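Local atomic coordinates of superoxide dismutase [Mn/Fe] (Aeropyrum pernix, PDB entry 3AK2), a protein that catalyses the dismutation of superoxide to molecular oxygen and hydrogen peroxide, working as a cambialistic enzyme with either manganese or iron at its active site. Residues F118-V132 with E141-L153. Numbering follows the deposited sequence.
With EDO (1,2-ethanediol), chain F.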
# COMPACT_ATOMS: atom_id res chain seq x y z
N PHE A 118 -22.60 0.94 4.98
CA PHE A 118 -21.60 0.34 5.85
C PHE A 118 -21.36 -1.11 5.46
O PHE A 118 -20.21 -1.56 5.39
CB PHE A 118 -22.01 0.46 7.32
CG PHE A 118 -20.94 0.05 8.29
CD1 PHE A 118 -20.07 1.00 8.83
CD2 PHE A 118 -20.80 -1.28 8.67
CE1 PHE A 118 -19.08 0.61 9.73
CE2 PHE A 118 -19.81 -1.67 9.56
CZ PHE A 118 -18.95 -0.72 10.10
N SER A 119 -22.43 -1.86 5.20
CA SER A 119 -22.31 -3.25 4.78
C SER A 119 -21.55 -3.38 3.46
O SER A 119 -20.72 -4.27 3.32
CB SER A 119 -23.68 -3.92 4.65
OG SER A 119 -24.27 -4.05 5.93
N ALA A 120 -21.83 -2.48 2.52
CA ALA A 120 -21.13 -2.49 1.23
C ALA A 120 -19.65 -2.17 1.42
O ALA A 120 -18.79 -2.82 0.82
CB ALA A 120 -21.77 -1.50 0.26
N ALA A 121 -19.35 -1.18 2.26
CA ALA A 121 -17.96 -0.85 2.58
C ALA A 121 -17.23 -2.06 3.16
O ALA A 121 -16.11 -2.38 2.74
CB ALA A 121 -17.89 0.33 3.53
N ALA A 122 -17.86 -2.75 4.11
CA ALA A 122 -17.24 -3.93 4.74
C ALA A 122 -17.05 -5.08 3.76
O ALA A 122 -15.98 -5.70 3.71
CB ALA A 122 -18.07 -4.38 5.93
N LYS A 123 -18.08 -5.37 2.98
CA LYS A 123 -18.05 -6.50 2.06
C LYS A 123 -16.99 -6.34 0.97
O LYS A 123 -16.38 -7.33 0.54
CB LYS A 123 -19.42 -6.73 1.42
CG LYS A 123 -20.43 -7.35 2.37
CD LYS A 123 -21.80 -7.46 1.73
CE LYS A 123 -22.88 -7.65 2.78
NZ LYS A 123 -24.24 -7.68 2.17
N THR A 124 -16.76 -5.10 0.55
CA THR A 124 -15.91 -4.85 -0.61
C THR A 124 -14.48 -4.41 -0.26
O THR A 124 -13.76 -3.90 -1.12
CB THR A 124 -16.55 -3.83 -1.58
OG1 THR A 124 -16.72 -2.57 -0.92
CG2 THR A 124 -17.90 -4.35 -2.11
N VAL A 125 -14.07 -4.60 1.00
CA VAL A 125 -12.66 -4.40 1.34
C VAL A 125 -11.85 -5.35 0.48
O VAL A 125 -12.15 -6.54 0.38
CB VAL A 125 -12.39 -4.65 2.84
CG1 VAL A 125 -10.90 -4.67 3.12
CG2 VAL A 125 -13.07 -3.58 3.69
N GLU A 126 -10.83 -4.81 -0.18
CA GLU A 126 -10.00 -5.62 -1.06
C GLU A 126 -8.86 -6.23 -0.26
O GLU A 126 -8.03 -5.51 0.30
CB GLU A 126 -9.47 -4.76 -2.19
CG GLU A 126 -8.80 -5.55 -3.28
CD GLU A 126 -8.39 -4.67 -4.42
OE1 GLU A 126 -9.07 -4.71 -5.47
OE2 GLU A 126 -7.40 -3.93 -4.26
N GLY A 127 -8.80 -7.55 -0.23
CA GLY A 127 -7.91 -8.24 0.71
C GLY A 127 -8.50 -8.18 2.10
O GLY A 127 -9.72 -8.17 2.28
N VAL A 128 -7.64 -8.15 3.11
CA VAL A 128 -8.11 -8.11 4.48
C VAL A 128 -8.17 -6.66 4.97
O VAL A 128 -7.45 -5.80 4.47
CB VAL A 128 -7.26 -8.99 5.40
CG1 VAL A 128 -7.39 -10.45 4.99
CG2 VAL A 128 -5.80 -8.55 5.39
N GLY A 129 -9.04 -6.40 5.94
CA GLY A 129 -9.17 -5.06 6.48
C GLY A 129 -10.40 -4.88 7.34
O GLY A 129 -10.87 -5.83 7.98
N TRP A 130 -10.92 -3.65 7.33
CA TRP A 130 -11.97 -3.23 8.25
C TRP A 130 -12.96 -2.32 7.55
O TRP A 130 -12.58 -1.53 6.69
CB TRP A 130 -11.36 -2.42 9.41
CG TRP A 130 -10.32 -3.15 10.17
CD1 TRP A 130 -9.01 -3.32 9.82
CD2 TRP A 130 -10.48 -3.81 11.43
NE1 TRP A 130 -8.35 -4.05 10.77
CE2 TRP A 130 -9.23 -4.37 11.78
CE3 TRP A 130 -11.57 -3.99 12.31
CZ2 TRP A 130 -9.04 -5.09 12.95
CZ3 TRP A 130 -11.37 -4.70 13.48
CH2 TRP A 130 -10.11 -5.25 13.78
N GLY A 131 -14.23 -2.42 7.95
CA GLY A 131 -15.21 -1.37 7.69
C GLY A 131 -15.25 -0.47 8.91
O GLY A 131 -15.28 -0.95 10.04
N VAL A 132 -15.24 0.84 8.69
CA VAL A 132 -15.10 1.80 9.78
C VAL A 132 -16.13 2.93 9.72
O VAL A 132 -16.28 3.59 8.69
CB VAL A 132 -13.67 2.42 9.82
CG1 VAL A 132 -13.54 3.46 10.93
CG2 VAL A 132 -12.60 1.33 9.97
N GLU A 141 -18.97 15.34 12.30
CA GLU A 141 -19.92 14.50 11.59
C GLU A 141 -19.36 13.09 11.45
O GLU A 141 -18.15 12.87 11.60
CB GLU A 141 -20.16 15.03 10.17
CG GLU A 141 -20.88 16.35 10.08
CD GLU A 141 -21.39 16.62 8.68
OE1 GLU A 141 -20.81 16.10 7.70
OE2 GLU A 141 -22.38 17.37 8.56
N LEU A 142 -20.24 12.14 11.13
CA LEU A 142 -19.84 10.78 10.83
C LEU A 142 -19.30 10.64 9.41
O LEU A 142 -19.73 11.35 8.49
CB LEU A 142 -21.02 9.82 11.02
CG LEU A 142 -21.65 9.77 12.41
CD1 LEU A 142 -22.87 8.88 12.42
CD2 LEU A 142 -20.65 9.30 13.45
N ARG A 143 -18.35 9.72 9.25
CA ARG A 143 -17.82 9.34 7.95
C ARG A 143 -17.64 7.83 7.94
O ARG A 143 -17.29 7.24 8.96
CB ARG A 143 -16.46 10.01 7.72
CG ARG A 143 -16.45 11.54 7.67
CD ARG A 143 -17.05 12.06 6.37
NE ARG A 143 -17.00 13.51 6.26
CZ ARG A 143 -18.00 14.33 6.58
NH1 ARG A 143 -17.87 15.64 6.42
NH2 ARG A 143 -19.14 13.84 7.05
N ILE A 144 -17.87 7.21 6.79
CA ILE A 144 -17.57 5.79 6.62
C ILE A 144 -16.36 5.65 5.71
O ILE A 144 -16.23 6.36 4.71
CB ILE A 144 -18.78 4.99 6.05
CG1 ILE A 144 -19.96 5.04 7.03
CG2 ILE A 144 -18.40 3.52 5.76
CD1 ILE A 144 -21.27 4.50 6.47
N LEU A 145 -15.46 4.73 6.07
CA LEU A 145 -14.33 4.39 5.19
C LEU A 145 -13.91 2.93 5.37
O LEU A 145 -14.39 2.24 6.28
CB LEU A 145 -13.14 5.33 5.41
CG LEU A 145 -12.28 5.19 6.67
CD1 LEU A 145 -10.91 5.82 6.46
CD2 LEU A 145 -12.95 5.77 7.92
N GLN A 146 -13.03 2.47 4.48
CA GLN A 146 -12.38 1.18 4.62
C GLN A 146 -10.95 1.35 5.10
O GLN A 146 -10.30 2.38 4.81
CB GLN A 146 -12.30 0.46 3.28
CG GLN A 146 -13.63 0.10 2.66
CD GLN A 146 -13.47 -0.48 1.28
OE1 GLN A 146 -12.48 -0.22 0.59
NE2 GLN A 146 -14.44 -1.28 0.85
N VAL A 147 -10.46 0.34 5.79
CA VAL A 147 -9.04 0.23 6.10
C VAL A 147 -8.56 -1.12 5.58
O VAL A 147 -9.22 -2.14 5.81
CB VAL A 147 -8.79 0.37 7.62
CG1 VAL A 147 -7.34 0.08 7.98
CG2 VAL A 147 -9.20 1.76 8.12
N GLU A 148 -7.44 -1.12 4.87
CA GLU A 148 -6.80 -2.37 4.42
C GLU A 148 -5.70 -2.74 5.41
O GLU A 148 -5.11 -1.86 6.04
CB GLU A 148 -6.26 -2.22 2.99
CG GLU A 148 -7.38 -2.17 1.95
CD GLU A 148 -6.90 -2.03 0.52
OE1 GLU A 148 -7.71 -1.58 -0.32
OE2 GLU A 148 -5.72 -2.36 0.22
N LYS A 149 -5.43 -4.04 5.56
CA LYS A 149 -4.63 -4.52 6.69
C LYS A 149 -5.18 -3.87 7.96
O LYS A 149 -6.38 -3.94 8.19
CB LYS A 149 -3.12 -4.27 6.49
CG LYS A 149 -2.51 -5.06 5.33
CD LYS A 149 -0.98 -5.20 5.44
CE LYS A 149 -0.24 -3.89 5.27
NZ LYS A 149 1.21 -4.19 5.22
N HIS A 150 -4.32 -3.23 8.75
CA HIS A 150 -4.78 -2.42 9.88
C HIS A 150 -4.46 -0.95 9.71
O HIS A 150 -4.93 -0.11 10.48
CB HIS A 150 -4.12 -2.89 11.17
CG HIS A 150 -4.41 -4.31 11.49
ND1 HIS A 150 -3.43 -5.23 11.80
CD2 HIS A 150 -5.58 -4.98 11.53
CE1 HIS A 150 -3.99 -6.40 12.02
NE2 HIS A 150 -5.30 -6.27 11.87
N ASN A 151 -3.65 -0.65 8.70
CA ASN A 151 -2.89 0.60 8.66
C ASN A 151 -2.69 1.10 7.25
O ASN A 151 -1.68 1.72 6.94
CB ASN A 151 -1.52 0.39 9.33
CG ASN A 151 -0.66 -0.63 8.60
OD1 ASN A 151 -1.18 -1.55 7.94
ND2 ASN A 151 0.64 -0.49 8.72
N VAL A 152 -3.65 0.82 6.37
CA VAL A 152 -3.64 1.31 5.01
C VAL A 152 -5.02 1.90 4.75
O VAL A 152 -6.03 1.25 5.02
CB VAL A 152 -3.29 0.19 3.99
CG1 VAL A 152 -3.31 0.72 2.55
CG2 VAL A 152 -1.93 -0.44 4.31
N LEU A 153 -5.04 3.13 4.25
CA LEU A 153 -6.26 3.93 4.02
C LEU A 153 -6.78 4.62 5.28
O LEU A 153 -7.64 5.50 5.18
CB LEU A 153 -7.40 3.15 3.36
CG LEU A 153 -7.10 2.38 2.07
CD1 LEU A 153 -8.35 1.67 1.56
CD2 LEU A 153 -6.52 3.28 0.99
C1 EDO F . -1.54 -4.45 1.20
O1 EDO F . -1.09 -5.35 2.22
C2 EDO F . -2.68 -3.60 1.73
O2 EDO F . -3.92 -4.20 1.36
O HOH W 1 -10.40 -2.02 0.07
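Gln146 reaches from its strand to the C-terminal end of helix 111-123, where its NE2 donates to Ala121 O (2.8 Å) on a lone pair in the carbonyl plane. With CG anti to its own carbonyl carbon (chi1 -63°) and the chain extended beyond, the amide slides past Val125, whose CG2 lies 3.9 Å from Gln146 CG. On the other side of the amide, OE1 accepts from a water that also takes the N-H of Glu126 and donates to Glu148 OE1, so both ends of the group are held. A leucine in its place would probably leave Ala121 O without this donor and cost the water one of its three partners. Nearer the start of the strand, Ile144 lays CG2 against Ala121 CB (3.9 Å), and its CD1 lies 4.2 Å from Phe118 CB.

Gly129 to Val132 pair antiparallel with Leu145 to Glu148 as a beta hairpin. At Gly129 a side chain would run into Val147 O. The opposite face carries Trp130, Val132, Leu145 and Val147; Val132 CG1 and Leu145 CD2 run side by side, 3.8 Å apart. The edges of the Trp130 and His150 rings meet, with NE1 of Trp130 3.0 Å from His150 CD2 and the planes turned 51° apart; the Trp130 side chain lies about 5 Å from the manganese ion.

Glu126 and Glu148 share Arg67 of the second subunit and Lys149 of the third, which probably eases the meeting of like charges. In the C-terminal domain, strand 129-136 lies between 141-148 and 159-165; helix 111-123 packs on one face of this sheet, while Met78 of helix 62-82 touches Trp130 and Val132 on the other.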